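Local coordinates for putative DD-carboxypeptidase TP_0574 (Treponema pallidum, PDB 1O75), which binds penicillin and shows zinc-stimulated carboxypeptidase activity on synthetic depsipeptides, possibly serving as a D,D-carboxypeptidase that reduces peptidoglycan cross-linking, at residues F67-E72 and V150-M155; N185-K190 and S199-S204; L212-V217 and V325-R330; Y260-D265 and A274-K279; A355-D360 and V400-F405. The protein carries 2 engineered substitutions. All coordinates share one frame; numbering follows the deposited sequence. Where two conformers were deposited one is given.

Contact 1 (F67-E72 and V150-M155). With XE (xenon), chain G.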
# COMPACT_ATOMS: atom_id res chain seq x y z
N PHE B 67 -13.47 16.72 -6.87
CA PHE B 67 -13.15 17.03 -8.25
C PHE B 67 -14.22 16.67 -9.27
O PHE B 67 -14.61 17.50 -10.09
CB PHE B 67 -11.82 16.37 -8.60
CG PHE B 67 -10.67 16.88 -7.79
CD1 PHE B 67 -10.07 18.10 -8.11
CD2 PHE B 67 -10.21 16.17 -6.68
CE1 PHE B 67 -9.03 18.62 -7.32
CE2 PHE B 67 -9.17 16.68 -5.88
CZ PHE B 67 -8.58 17.90 -6.21
N GLN B 68 -14.71 15.43 -9.22
CA GLN B 68 -15.71 14.96 -10.18
C GLN B 68 -17.13 14.88 -9.66
O GLN B 68 -18.08 14.76 -10.45
CB GLN B 68 -15.31 13.56 -10.70
CG GLN B 68 -14.21 13.56 -11.73
CD GLN B 68 -14.74 13.83 -13.11
OE1 GLN B 68 -14.60 15.05 -13.56
NE2 GLN B 68 -15.30 12.94 -13.76
N TYR B 69 -17.30 14.95 -8.34
CA TYR B 69 -18.62 14.81 -7.73
C TYR B 69 -19.15 16.06 -7.03
O TYR B 69 -18.37 16.93 -6.62
CB TYR B 69 -18.59 13.65 -6.73
CG TYR B 69 -18.09 12.35 -7.37
CD1 TYR B 69 -18.97 11.49 -8.04
CD2 TYR B 69 -16.74 12.01 -7.34
CE1 TYR B 69 -18.50 10.30 -8.68
CE2 TYR B 69 -16.26 10.83 -7.96
CZ TYR B 69 -17.16 10.00 -8.64
OH TYR B 69 -16.69 8.89 -9.29
N ALA B 70 -20.48 16.12 -6.87
CA ALA B 70 -21.16 17.22 -6.18
C ALA B 70 -21.12 16.79 -4.72
O ALA B 70 -21.86 15.90 -4.29
CB ALA B 70 -22.62 17.34 -6.67
N VAL B 71 -20.25 17.42 -3.95
CA VAL B 71 -20.05 17.03 -2.56
C VAL B 71 -20.33 18.11 -1.52
O VAL B 71 -20.04 19.29 -1.76
CB VAL B 71 -18.57 16.62 -2.35
CG1 VAL B 71 -18.31 16.25 -0.86
CG2 VAL B 71 -18.21 15.49 -3.30
N GLU B 72 -20.87 17.70 -0.38
CA GLU B 72 -21.07 18.63 0.74
C GLU B 72 -20.41 17.97 1.94
O GLU B 72 -20.46 16.74 2.09
CB GLU B 72 -22.55 18.84 1.07
CG GLU B 72 -23.33 19.64 0.04
CD GLU B 72 -24.79 19.79 0.44
OE1 GLU B 72 -25.47 18.76 0.61
OE2 GLU B 72 -25.24 20.93 0.59
N VAL B 150 -19.91 13.55 5.11
CA VAL B 150 -19.81 13.93 3.71
C VAL B 150 -21.07 13.42 3.03
O VAL B 150 -21.60 12.36 3.38
CB VAL B 150 -18.57 13.30 3.04
CG1 VAL B 150 -18.51 13.73 1.58
CG2 VAL B 150 -17.30 13.75 3.78
N LYS B 151 -21.56 14.19 2.07
CA LYS B 151 -22.76 13.83 1.34
C LYS B 151 -22.43 14.04 -0.12
O LYS B 151 -22.03 15.14 -0.51
CB LYS B 151 -23.92 14.72 1.79
CG LYS B 151 -25.26 14.43 1.13
CD LYS B 151 -26.37 15.28 1.74
CE LYS B 151 -27.57 15.36 0.81
NZ LYS B 151 -28.67 16.25 1.34
N VAL B 152 -22.56 12.98 -0.92
CA VAL B 152 -22.28 13.06 -2.34
C VAL B 152 -23.59 12.87 -3.12
O VAL B 152 -24.27 11.85 -2.95
CB VAL B 152 -21.26 11.98 -2.73
CG1 VAL B 152 -20.79 12.20 -4.17
CG2 VAL B 152 -20.08 12.01 -1.74
N HIS B 153 -23.93 13.82 -3.98
CA HIS B 153 -25.20 13.80 -4.72
C HIS B 153 -25.17 13.20 -6.11
O HIS B 153 -26.21 12.75 -6.62
CB HIS B 153 -25.76 15.21 -4.88
CG HIS B 153 -26.06 15.90 -3.59
ND1 HIS B 153 -27.22 16.02 -2.90
CD2 HIS B 153 -25.10 16.57 -2.86
CE1 HIS B 153 -26.94 16.77 -1.78
NE2 HIS B 153 -25.66 17.09 -1.78
N GLY B 154 -24.00 13.26 -6.74
CA GLY B 154 -23.86 12.78 -8.09
C GLY B 154 -22.60 13.28 -8.76
O GLY B 154 -21.62 13.64 -8.10
N MET B 155 -22.64 13.34 -10.08
CA MET B 155 -21.48 13.71 -10.87
C MET B 155 -21.59 15.09 -11.49
O MET B 155 -22.61 15.46 -12.07
CB MET B 155 -21.27 12.64 -11.95
CG MET B 155 -20.95 11.25 -11.36
SD MET B 155 -21.49 9.93 -12.45
CE MET B 155 -23.20 9.78 -11.88
XE XE G . -22.90 16.57 4.86
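Glu72 and His153 both hold CG beside the backbone N (chi1 -70° and -61°), and from two adjoining antiparallel strands these torsions bring carboxylate and imidazole together. His153 NE2 donates to Glu72 OE1 over 2.9 Å. The oxygen sits at the edge of the imidazole, in the ring plane, while the nitrogen reaches it from above the carboxylate plane, the two flat groups being turned 56° apart. Lys151 runs out extended on the same face; its NZ stays 4.1 Å from Glu72 OE1, too far for a salt bridge, although its positive charge would tend to favour the ionised carboxylate. Under these polar groups the backbones pair: Glu72 N to Lys151 O and Lys151 N to Glu72 O, then His153 N to Ala70 O and Ala70 N to Gly154 O. Valines, branched at CB and so suited to extended backbone, line the other face. Val71 CG1 meets Val150 CG1 at 3.5 Å, and Val152 CG1 packs 3.7 Å from Tyr69 CB, with helix 60-65 covering this side. The ring of Tyr69 lies alongside Met155, CE1 to CG 3.8 Å, and its hydroxyl bonds to Asn256 O. Xenon rests 3.7 Å from Lys151 CB, in a pocket that Leu74 and Met104 complete. This is antiparallel pairing of two long strands, 69-85 and 143-163, in the large mixed sheet, with a histidine-carboxylate bond across one face.

Contact 2 (N185-K190 and S199-S204)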
# COMPACT_ATOMS: atom_id res chain seq x y z
N ASN B 185 -20.18 12.22 -31.05
CA ASN B 185 -19.42 10.98 -31.02
C ASN B 185 -18.75 10.68 -29.68
O ASN B 185 -18.02 9.70 -29.56
CB ASN B 185 -18.35 11.00 -32.10
CG ASN B 185 -18.92 11.02 -33.50
OD1 ASN B 185 -18.38 11.68 -34.39
ND2 ASN B 185 -20.03 10.29 -33.71
N THR B 186 -18.99 11.52 -28.68
CA THR B 186 -18.37 11.36 -27.37
C THR B 186 -18.80 10.09 -26.64
O THR B 186 -19.99 9.79 -26.54
CB THR B 186 -18.70 12.56 -26.48
OG1 THR B 186 -18.13 13.74 -27.08
CG2 THR B 186 -18.12 12.38 -25.06
N ASN B 187 -17.82 9.35 -26.13
CA ASN B 187 -18.14 8.12 -25.42
C ASN B 187 -18.87 8.42 -24.12
O ASN B 187 -18.36 9.14 -23.27
CB ASN B 187 -16.86 7.33 -25.11
CG ASN B 187 -17.15 6.00 -24.45
OD1 ASN B 187 -18.02 5.24 -24.90
ND2 ASN B 187 -16.41 5.68 -23.40
N GLY B 188 -20.08 7.87 -23.98
CA GLY B 188 -20.83 8.09 -22.74
C GLY B 188 -21.86 9.19 -22.82
O GLY B 188 -22.50 9.52 -21.82
N LEU B 189 -22.03 9.74 -24.01
CA LEU B 189 -22.98 10.83 -24.23
C LEU B 189 -24.39 10.42 -23.86
O LEU B 189 -24.87 9.38 -24.30
CB LEU B 189 -22.96 11.24 -25.71
CG LEU B 189 -23.74 12.50 -26.10
CD1 LEU B 189 -22.95 13.75 -25.70
CD2 LEU B 189 -23.97 12.50 -27.62
N LYS B 190 -25.06 11.23 -23.04
CA LYS B 190 -26.44 10.97 -22.64
C LYS B 190 -27.28 12.12 -23.20
O LYS B 190 -26.89 13.29 -23.10
CB LYS B 190 -26.59 10.92 -21.12
CG LYS B 190 -25.90 9.74 -20.44
CD LYS B 190 -25.90 9.96 -18.94
CE LYS B 190 -26.35 8.76 -18.16
NZ LYS B 190 -27.77 8.45 -18.35
N SER B 199 -31.29 10.22 -21.35
CA SER B 199 -31.24 8.88 -21.91
C SER B 199 -30.05 8.06 -21.44
O SER B 199 -29.14 8.58 -20.78
CB SER B 199 -31.14 8.98 -23.42
OG SER B 199 -29.81 9.28 -23.79
N ALA B 200 -30.07 6.77 -21.81
CA ALA B 200 -28.96 5.88 -21.52
C ALA B 200 -27.82 6.46 -22.35
O ALA B 200 -28.05 7.05 -23.40
CB ALA B 200 -29.27 4.45 -22.01
N ARG B 201 -26.59 6.26 -21.88
CA ARG B 201 -25.41 6.77 -22.55
C ARG B 201 -25.13 6.01 -23.84
O ARG B 201 -25.44 4.83 -23.97
CB ARG B 201 -24.18 6.65 -21.61
CG ARG B 201 -23.83 5.18 -21.23
CD ARG B 201 -22.88 5.13 -20.00
NE ARG B 201 -21.56 5.67 -20.32
CZ ARG B 201 -20.57 4.94 -20.81
NH1 ARG B 201 -20.74 3.64 -21.02
NH2 ARG B 201 -19.40 5.51 -21.10
N LYS B 202 -24.52 6.69 -24.80
CA LYS B 202 -24.17 6.06 -26.05
C LYS B 202 -22.68 5.71 -25.97
O LYS B 202 -21.87 6.56 -25.63
CB LYS B 202 -24.42 7.02 -27.21
CG LYS B 202 -24.08 6.45 -28.57
CD LYS B 202 -24.69 7.32 -29.67
CE LYS B 202 -24.00 7.07 -30.99
NZ LYS B 202 -23.86 5.60 -31.27
N VAL B 203 -22.33 4.47 -26.27
CA VAL B 203 -20.94 4.05 -26.22
C VAL B 203 -20.26 4.30 -27.57
O VAL B 203 -20.84 4.02 -28.62
CB VAL B 203 -20.81 2.54 -25.91
CG1 VAL B 203 -19.35 2.11 -25.99
CG2 VAL B 203 -21.39 2.22 -24.52
N SER B 204 -19.04 4.82 -27.53
CA SER B 204 -18.27 5.05 -28.76
C SER B 204 -17.03 4.17 -28.73
O SER B 204 -16.41 3.97 -27.68
CB SER B 204 -17.83 6.51 -28.87
OG SER B 204 -16.81 6.62 -29.85
O HOH W 1 -17.81 7.81 -20.66
O HOH W 2 -21.28 8.58 -19.31
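Arg201 runs alongside Gly188, beginning at CB, which lies 3.3 Å from Gly188 O. Its CG stands between the backbone N and the carbonyl carbon (chi1 63°), and a bend at chi3 carries the chain along the glycine. Arg201 NE comes 3.5 Å from Gly188 CA and donates to a water that in turn donates to Gly188 O. Arg201 CZ also lies against Gly188 CA, at 3.7 Å. NH2 lies 3.4 Å from Gly188 CA and gives a proton to a second water, 2.8 Å away and also near Asn187 O; both waters lie in the guanidinium plane. NH1 ends in a salt bridge to Asp324. With no side chain, Gly188 can adopt positive phi and let this flat group lie close. Around it, Asn187 OD1 takes a nearly straight bond from Ser204 N (2.9 Å), and Lys190 NZ donates to Ser199 O while pairing with Glu24. Gly188 N donates to Lys202 O, and Lys202 N to Leu189 O. Gly188 and Leu189 thus both face Lys202, a G1 beta bulge combined with a type II turn from Thr186 to Leu189.

Contact 3 (L212-V217 and V325-R330); sequences LVVDTV and VVADVR
Val214 and Val325 pack against each other where residues 212-214 run parallel to 325-330 (3°), yet no hydrogen bond joins the two segments. The axes of these short segments approach to 6.5 Å. Each segment belongs to an outermost strand of a different four-stranded antiparallel sheet, 212-220 pairing with 229-237 and 325-331 with 311-319. Val214 CG2, anti to its carbonyl carbon, is the methyl that reaches across: it meets Val325 CG1 at 3.8 Å and Ala327 CB at 3.9 Å. The second branch of Val325, CG2, presses on Leu212 O at 3.4 Å. At Asp215 the chain turns a corner, where Asp215 and Thr216 both face Met234 in a classic beta bulge; after it Val217 again points inward. Its CG2 lies 4.2 Å from Ala327 CB and its CG1 approaches Val329 CG2. Small Ala327 accepts methyls from both valines. Two such sheets facing each other are consistent with the immunoglobulin-like sandwich of the E-set clan. Dispersion and burial of apolar surface hold this edge without hydrogen bonds, so the spacing is probably set by methyl packing.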
# COMPACT_ATOMS: atom_id res chain seq x y z
N LEU B 212 -7.07 3.38 -21.30
CA LEU B 212 -6.64 2.35 -20.36
C LEU B 212 -7.37 1.04 -20.61
O LEU B 212 -8.49 1.03 -21.12
CB LEU B 212 -6.95 2.77 -18.92
CG LEU B 212 -6.48 4.11 -18.37
CD1 LEU B 212 -6.43 4.04 -16.87
CD2 LEU B 212 -5.15 4.45 -18.93
N VAL B 213 -6.73 -0.06 -20.22
CA VAL B 213 -7.30 -1.39 -20.32
C VAL B 213 -6.94 -2.09 -19.00
O VAL B 213 -6.13 -1.57 -18.20
CB VAL B 213 -6.70 -2.19 -21.50
CG1 VAL B 213 -7.11 -1.55 -22.82
CG2 VAL B 213 -5.18 -2.28 -21.39
N VAL B 214 -7.52 -3.26 -18.79
CA VAL B 214 -7.26 -4.02 -17.58
C VAL B 214 -5.86 -4.61 -17.60
O VAL B 214 -5.42 -5.14 -18.61
CB VAL B 214 -8.26 -5.21 -17.45
CG1 VAL B 214 -7.85 -6.11 -16.28
CG2 VAL B 214 -9.68 -4.68 -17.28
N ASP B 215 -5.14 -4.51 -16.48
CA ASP B 215 -3.81 -5.13 -16.40
C ASP B 215 -4.11 -6.48 -15.73
O ASP B 215 -3.89 -7.54 -16.32
CB ASP B 215 -2.87 -4.26 -15.56
CG ASP B 215 -1.47 -4.85 -15.43
OD1 ASP B 215 -1.24 -5.95 -15.96
OD2 ASP B 215 -0.61 -4.19 -14.81
N THR B 216 -4.63 -6.43 -14.51
CA THR B 216 -5.03 -7.63 -13.77
C THR B 216 -6.21 -7.27 -12.88
O THR B 216 -6.48 -6.07 -12.65
CB THR B 216 -3.93 -8.16 -12.83
OG1 THR B 216 -3.60 -7.15 -11.87
CG2 THR B 216 -2.69 -8.57 -13.62
N VAL B 217 -6.92 -8.28 -12.39
CA VAL B 217 -8.06 -8.07 -11.51
C VAL B 217 -7.92 -8.97 -10.30
O VAL B 217 -7.74 -10.18 -10.45
CB VAL B 217 -9.39 -8.48 -12.17
CG1 VAL B 217 -10.53 -8.26 -11.18
CG2 VAL B 217 -9.62 -7.68 -13.44
N VAL B 325 -13.75 0.65 -19.75
CA VAL B 325 -12.85 -0.42 -19.36
C VAL B 325 -13.74 -1.52 -18.83
O VAL B 325 -14.43 -1.32 -17.83
CB VAL B 325 -11.90 0.02 -18.25
CG1 VAL B 325 -11.06 -1.17 -17.78
CG2 VAL B 325 -11.02 1.17 -18.78
N VAL B 326 -13.72 -2.68 -19.47
CA VAL B 326 -14.59 -3.77 -19.06
C VAL B 326 -13.79 -4.86 -18.38
O VAL B 326 -12.79 -5.31 -18.91
CB VAL B 326 -15.36 -4.38 -20.28
CG1 VAL B 326 -16.30 -5.49 -19.82
CG2 VAL B 326 -16.17 -3.29 -20.99
N ALA B 327 -14.26 -5.31 -17.22
CA ALA B 327 -13.57 -6.36 -16.49
C ALA B 327 -14.55 -7.43 -16.03
O ALA B 327 -15.60 -7.12 -15.49
CB ALA B 327 -12.85 -5.77 -15.26
N ASP B 328 -14.19 -8.69 -16.25
CA ASP B 328 -15.02 -9.80 -15.82
C ASP B 328 -14.43 -10.42 -14.54
O ASP B 328 -13.22 -10.67 -14.46
CB ASP B 328 -15.11 -10.87 -16.92
CG ASP B 328 -15.94 -10.40 -18.13
OD1 ASP B 328 -16.62 -9.36 -18.02
OD2 ASP B 328 -15.93 -11.08 -19.18
N VAL B 329 -15.28 -10.68 -13.56
CA VAL B 329 -14.81 -11.25 -12.31
C VAL B 329 -15.86 -12.20 -11.76
O VAL B 329 -17.04 -12.08 -12.05
CB VAL B 329 -14.53 -10.13 -11.26
CG1 VAL B 329 -15.82 -9.39 -10.89
CG2 VAL B 329 -13.95 -10.75 -10.02
N ARG B 330 -15.43 -13.16 -10.95
CA ARG B 330 -16.38 -14.10 -10.36
C ARG B 330 -16.32 -14.02 -8.83
O ARG B 330 -15.23 -14.01 -8.25
CB ARG B 330 -16.05 -15.54 -10.79
CG ARG B 330 -17.07 -16.56 -10.23
CD ARG B 330 -16.56 -18.00 -10.38
NE ARG B 330 -17.42 -18.92 -9.64
CZ ARG B 330 -17.14 -20.20 -9.45
NH1 ARG B 330 -16.02 -20.71 -9.94
NH2 ARG B 330 -17.98 -20.98 -8.79

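Contact 4 (Y260-D265 and A274-K279). With XE (xenon), chain F.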
# COMPACT_ATOMS: atom_id res chain seq x y z
N TYR B 260 -22.57 -2.52 -13.07
CA TYR B 260 -22.36 -3.94 -12.77
C TYR B 260 -23.38 -4.74 -13.63
O TYR B 260 -24.58 -4.46 -13.55
CB TYR B 260 -22.68 -4.28 -11.30
CG TYR B 260 -21.73 -3.68 -10.26
CD1 TYR B 260 -20.52 -3.09 -10.64
CD2 TYR B 260 -22.04 -3.73 -8.89
CE1 TYR B 260 -19.63 -2.56 -9.68
CE2 TYR B 260 -21.16 -3.21 -7.91
CZ TYR B 260 -19.96 -2.63 -8.32
OH TYR B 260 -19.09 -2.12 -7.37
N ASP B 261 -22.92 -5.69 -14.44
CA ASP B 261 -23.84 -6.57 -15.19
C ASP B 261 -23.63 -7.95 -14.54
O ASP B 261 -22.49 -8.41 -14.41
CB ASP B 261 -23.51 -6.64 -16.68
CG ASP B 261 -23.89 -5.38 -17.42
OD1 ASP B 261 -24.93 -4.78 -17.11
OD2 ASP B 261 -23.15 -5.00 -18.33
N TYR B 262 -24.73 -8.58 -14.15
CA TYR B 262 -24.70 -9.87 -13.45
C TYR B 262 -25.20 -11.02 -14.32
O TYR B 262 -26.32 -10.97 -14.85
CB TYR B 262 -25.59 -9.74 -12.21
CG TYR B 262 -25.69 -10.97 -11.33
CD1 TYR B 262 -24.56 -11.71 -11.01
CD2 TYR B 262 -26.91 -11.34 -10.74
CE1 TYR B 262 -24.63 -12.80 -10.13
CE2 TYR B 262 -27.00 -12.42 -9.86
CZ TYR B 262 -25.86 -13.14 -9.56
OH TYR B 262 -25.92 -14.22 -8.70
N TYR B 263 -24.37 -12.05 -14.44
CA TYR B 263 -24.69 -13.21 -15.26
C TYR B 263 -25.03 -14.46 -14.45
O TYR B 263 -25.04 -15.58 -14.98
CB TYR B 263 -23.52 -13.48 -16.22
CG TYR B 263 -23.48 -12.49 -17.38
CD1 TYR B 263 -22.97 -11.20 -17.21
CD2 TYR B 263 -24.02 -12.83 -18.62
CE1 TYR B 263 -23.00 -10.25 -18.28
CE2 TYR B 263 -24.06 -11.90 -19.68
CZ TYR B 263 -23.56 -10.62 -19.51
OH TYR B 263 -23.70 -9.69 -20.54
N GLY B 264 -25.34 -14.26 -13.17
CA GLY B 264 -25.68 -15.39 -12.32
C GLY B 264 -24.59 -16.44 -12.33
O GLY B 264 -23.40 -16.13 -12.19
N ASP B 265 -24.96 -17.71 -12.50
CA ASP B 265 -23.94 -18.75 -12.51
C ASP B 265 -23.42 -19.06 -13.91
O ASP B 265 -22.66 -20.01 -14.09
CB ASP B 265 -24.47 -20.04 -11.87
CG ASP B 265 -24.94 -19.85 -10.43
OD1 ASP B 265 -24.25 -19.16 -9.64
OD2 ASP B 265 -26.00 -20.40 -10.08
N ALA B 274 -29.20 -9.33 -14.79
CA ALA B 274 -29.59 -8.01 -14.32
C ALA B 274 -28.40 -7.03 -14.39
O ALA B 274 -27.25 -7.47 -14.49
CB ALA B 274 -30.10 -8.10 -12.88
N SER B 275 -28.71 -5.73 -14.32
CA SER B 275 -27.70 -4.66 -14.34
C SER B 275 -27.96 -3.75 -13.14
O SER B 275 -29.11 -3.51 -12.77
CB SER B 275 -27.81 -3.84 -15.63
OG SER B 275 -27.47 -4.64 -16.75
N TYR B 276 -26.89 -3.26 -12.51
CA TYR B 276 -27.02 -2.39 -11.36
C TYR B 276 -26.15 -1.15 -11.55
O TYR B 276 -25.11 -1.19 -12.22
CB TYR B 276 -26.59 -3.12 -10.08
CG TYR B 276 -27.17 -4.52 -9.94
CD1 TYR B 276 -28.52 -4.71 -9.61
CD2 TYR B 276 -26.38 -5.64 -10.14
CE1 TYR B 276 -29.07 -6.02 -9.50
CE2 TYR B 276 -26.91 -6.95 -10.03
CZ TYR B 276 -28.25 -7.13 -9.71
OH TYR B 276 -28.75 -8.40 -9.55
N GLY B 277 -26.61 -0.04 -10.98
CA GLY B 277 -25.85 1.20 -11.02
C GLY B 277 -25.10 1.23 -9.70
O GLY B 277 -25.40 0.42 -8.81
N THR B 278 -24.13 2.13 -9.55
CA THR B 278 -23.34 2.22 -8.33
C THR B 278 -23.15 3.68 -7.93
O THR B 278 -23.40 4.60 -8.71
CB THR B 278 -21.95 1.63 -8.52
OG1 THR B 278 -21.27 2.36 -9.55
CG2 THR B 278 -22.02 0.12 -8.88
N LYS B 279 -22.68 3.88 -6.70
CA LYS B 279 -22.42 5.23 -6.19
C LYS B 279 -20.98 5.22 -5.69
O LYS B 279 -20.57 4.32 -4.96
CB LYS B 279 -23.39 5.54 -5.05
CG LYS B 279 -24.82 5.58 -5.55
CD LYS B 279 -25.79 6.15 -4.52
CE LYS B 279 -25.96 5.23 -3.35
NZ LYS B 279 -27.08 5.71 -2.45
XE XE F . -18.20 -5.62 -7.60
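A beta hairpin, strand 255-262 followed by outermost strand 274-276, supplies this contact. Tyr260 pairs with Tyr276 through both backbone bonds, and Tyr262 N donates to Ala274 O; the return bond from Ala274 N to Tyr262 O is weak. Beyond the pairing, Thr278 sets OG1 between its backbone N and carbonyl carbon (chi1 60°), where it bonds to Val258 O, and this turns CG2 onto the ring of Tyr260. Thr278 CG2 sits 3.5 Å from the centroid of the Tyr260 ring, in a CH-pi contact only 13° off the normal. Xenon lies over the opposite face, 3.5 Å from Tyr260 CZ, in the pocket shared with Cys296, Gly297 and Phe331. The hydroxyl of Tyr260 bonds to Gly297 O, which fixes the far end of the ring. On the same face of the sheet Tyr262 and Tyr276 lie alongside each other, Tyr262 CB 3.8 Å from Tyr276 CE2. The other face is polar: Ser275 OG donates to Asp261 OD1 at 2.6 Å, almost head-on to the C-O bond, and Arg259 makes a salt bridge to the same oxygen. A serine hydroxyl and an arginine on one oxygen would be expected to stabilise the ionised form of Asp261, whereas the ring face of Tyr260 gives polarisable xenon an apolar surface, consistent with binding by dispersion.

Contact 5 (A355-D360 and V400-F405)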
# COMPACT_ATOMS: atom_id res chain seq x y z
N ALA B 355 -13.79 -32.51 4.20
CA ALA B 355 -12.41 -32.71 3.76
C ALA B 355 -12.25 -32.08 2.38
O ALA B 355 -11.25 -31.41 2.11
CB ALA B 355 -12.10 -34.19 3.70
N GLU B 356 -13.23 -32.30 1.51
CA GLU B 356 -13.19 -31.74 0.17
C GLU B 356 -13.26 -30.22 0.22
O GLU B 356 -12.61 -29.53 -0.57
CB GLU B 356 -14.35 -32.26 -0.67
CG GLU B 356 -14.47 -31.55 -2.02
CD GLU B 356 -15.68 -31.98 -2.82
OE1 GLU B 356 -16.82 -31.88 -2.31
OE2 GLU B 356 -15.50 -32.43 -3.98
N THR B 357 -14.05 -29.70 1.15
CA THR B 357 -14.22 -28.26 1.29
C THR B 357 -12.89 -27.56 1.63
O THR B 357 -12.70 -26.39 1.31
CB THR B 357 -15.27 -27.94 2.39
OG1 THR B 357 -15.57 -26.54 2.39
CG2 THR B 357 -14.76 -28.34 3.74
N LEU B 358 -11.97 -28.30 2.26
CA LEU B 358 -10.67 -27.73 2.63
C LEU B 358 -9.57 -28.04 1.62
O LEU B 358 -8.38 -27.90 1.92
CB LEU B 358 -10.26 -28.22 4.02
CG LEU B 358 -11.20 -27.83 5.17
CD1 LEU B 358 -10.66 -28.36 6.48
CD2 LEU B 358 -11.36 -26.32 5.23
N MET B 359 -9.96 -28.44 0.42
CA MET B 359 -9.01 -28.75 -0.65
C MET B 359 -8.38 -27.47 -1.16
O MET B 359 -9.07 -26.48 -1.41
CB MET B 359 -9.72 -29.46 -1.82
CG MET B 359 -10.26 -30.85 -1.52
SD MET B 359 -8.97 -32.11 -1.35
CE MET B 359 -8.59 -32.41 -3.09
N ASP B 360 -7.06 -27.47 -1.32
CA ASP B 360 -6.37 -26.30 -1.81
C ASP B 360 -6.64 -25.06 -0.94
O ASP B 360 -6.50 -23.93 -1.40
CB ASP B 360 -6.80 -26.01 -3.26
CG ASP B 360 -6.37 -27.09 -4.23
OD1 ASP B 360 -5.20 -27.06 -4.68
OD2 ASP B 360 -7.20 -27.98 -4.55
N VAL B 400 -9.16 -17.81 6.18
CA VAL B 400 -9.11 -19.06 5.43
C VAL B 400 -9.67 -18.84 4.04
O VAL B 400 -10.81 -18.42 3.89
CB VAL B 400 -9.93 -20.17 6.12
CG1 VAL B 400 -9.91 -21.43 5.27
CG2 VAL B 400 -9.36 -20.44 7.50
N ARG B 401 -8.85 -19.10 3.03
CA ARG B 401 -9.28 -18.97 1.65
C ARG B 401 -9.61 -20.36 1.11
O ARG B 401 -8.76 -21.26 1.13
CB ARG B 401 -8.19 -18.32 0.80
CG ARG B 401 -8.05 -16.82 1.03
CD ARG B 401 -7.03 -16.22 0.09
NE ARG B 401 -5.66 -16.58 0.47
CZ ARG B 401 -4.99 -16.02 1.47
NH1 ARG B 401 -5.54 -15.07 2.22
NH2 ARG B 401 -3.75 -16.43 1.74
N PHE B 402 -10.84 -20.55 0.66
CA PHE B 402 -11.24 -21.83 0.09
C PHE B 402 -11.14 -21.75 -1.43
O PHE B 402 -11.01 -20.67 -2.01
CB PHE B 402 -12.68 -22.18 0.47
CG PHE B 402 -12.96 -22.08 1.94
CD1 PHE B 402 -13.53 -20.92 2.47
CD2 PHE B 402 -12.69 -23.15 2.79
CE1 PHE B 402 -13.83 -20.84 3.83
CE2 PHE B 402 -12.97 -23.07 4.15
CZ PHE B 402 -13.55 -21.91 4.67
N LYS B 403 -11.21 -22.91 -2.06
CA LYS B 403 -11.13 -22.98 -3.51
C LYS B 403 -12.47 -22.65 -4.17
O LYS B 403 -12.50 -21.97 -5.19
CB LYS B 403 -10.71 -24.39 -3.91
CG LYS B 403 -10.25 -24.53 -5.35
CD LYS B 403 -10.01 -26.00 -5.66
CE LYS B 403 -9.26 -26.20 -6.96
NZ LYS B 403 -9.00 -27.65 -7.19
N GLU B 404 -13.56 -23.12 -3.58
CA GLU B 404 -14.89 -22.90 -4.14
C GLU B 404 -15.79 -21.97 -3.35
O GLU B 404 -16.96 -21.84 -3.67
CB GLU B 404 -15.62 -24.24 -4.30
CG GLU B 404 -15.00 -25.20 -5.32
CD GLU B 404 -14.89 -24.58 -6.71
OE1 GLU B 404 -15.90 -24.03 -7.21
OE2 GLU B 404 -13.78 -24.65 -7.29
N PHE B 405 -15.26 -21.32 -2.32
CA PHE B 405 -16.07 -20.42 -1.50
C PHE B 405 -15.34 -19.13 -1.14
O PHE B 405 -14.11 -19.08 -1.18
CB PHE B 405 -16.48 -21.10 -0.19
CG PHE B 405 -17.25 -22.37 -0.37
CD1 PHE B 405 -16.58 -23.58 -0.53
CD2 PHE B 405 -18.63 -22.36 -0.39
CE1 PHE B 405 -17.29 -24.77 -0.69
CE2 PHE B 405 -19.36 -23.54 -0.55
CZ PHE B 405 -18.68 -24.76 -0.70
O HOH W 3 -13.35 -25.02 -1.61
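Thr357 meets both phenylalanines of 400-405, Phe405 with OG1 and Phe402 with its carbonyl O. Thr357 OG1, anti to the backbone N, comes 3.9 Å from Phe405 CE1, with the two side chains crossing at about a right angle; this hydroxyl is buried without a polar partner in the model. The carbonyl fares better: a water bridges the segments, donating to Thr357 O at 3.3 Å and accepting from Glu404 N at 2.7 Å. Leu358 follows, its N bonded back to Ala355 O in a tight turn. Its CD2 lies in the plane of the Phe402 ring, at the edge, 3.8 Å from CE2, while Val400 CG1 lies over one face of the ring, toward its rim. The loop here leads into strand 362-367, which pairs antiparallel with 396-401 in a four-stranded sheet, and Tyr335 packs on Thr357 and both phenylalanines. Met359 O next touches Lys403 CB at 3.6 Å. Asp360, with positive phi (57°), a conformation that aspartate tolerates fairly well, turns toward Lys403. The lysine reaches out extended, and its NZ makes a salt bridge to Asp360 OD2 at 3.2 Å, coming from above the carboxylate plane.

From the N terminus, contact 1 closes first, joining strands 69-85 and 143-163 around the intervening strands of the mixed sheet. Contact 2 follows in series, a short closure around strands 190-194 and 197-198, with nearest atoms about 7 Å from contact 1. Contact 3 spans over a hundred residues, bringing together the outermost strands of two sheets, and the hairpin of contact 4 forms within that span; the two share a sheet, their centres 15 Å apart. Contact 5 comes last, tying the loop before strand 362-367 to the end of strand 396-401, about 41 Å from contact 1 between centres. It touches contact 3 where Glu404 packs on Arg330. None of the closures cross.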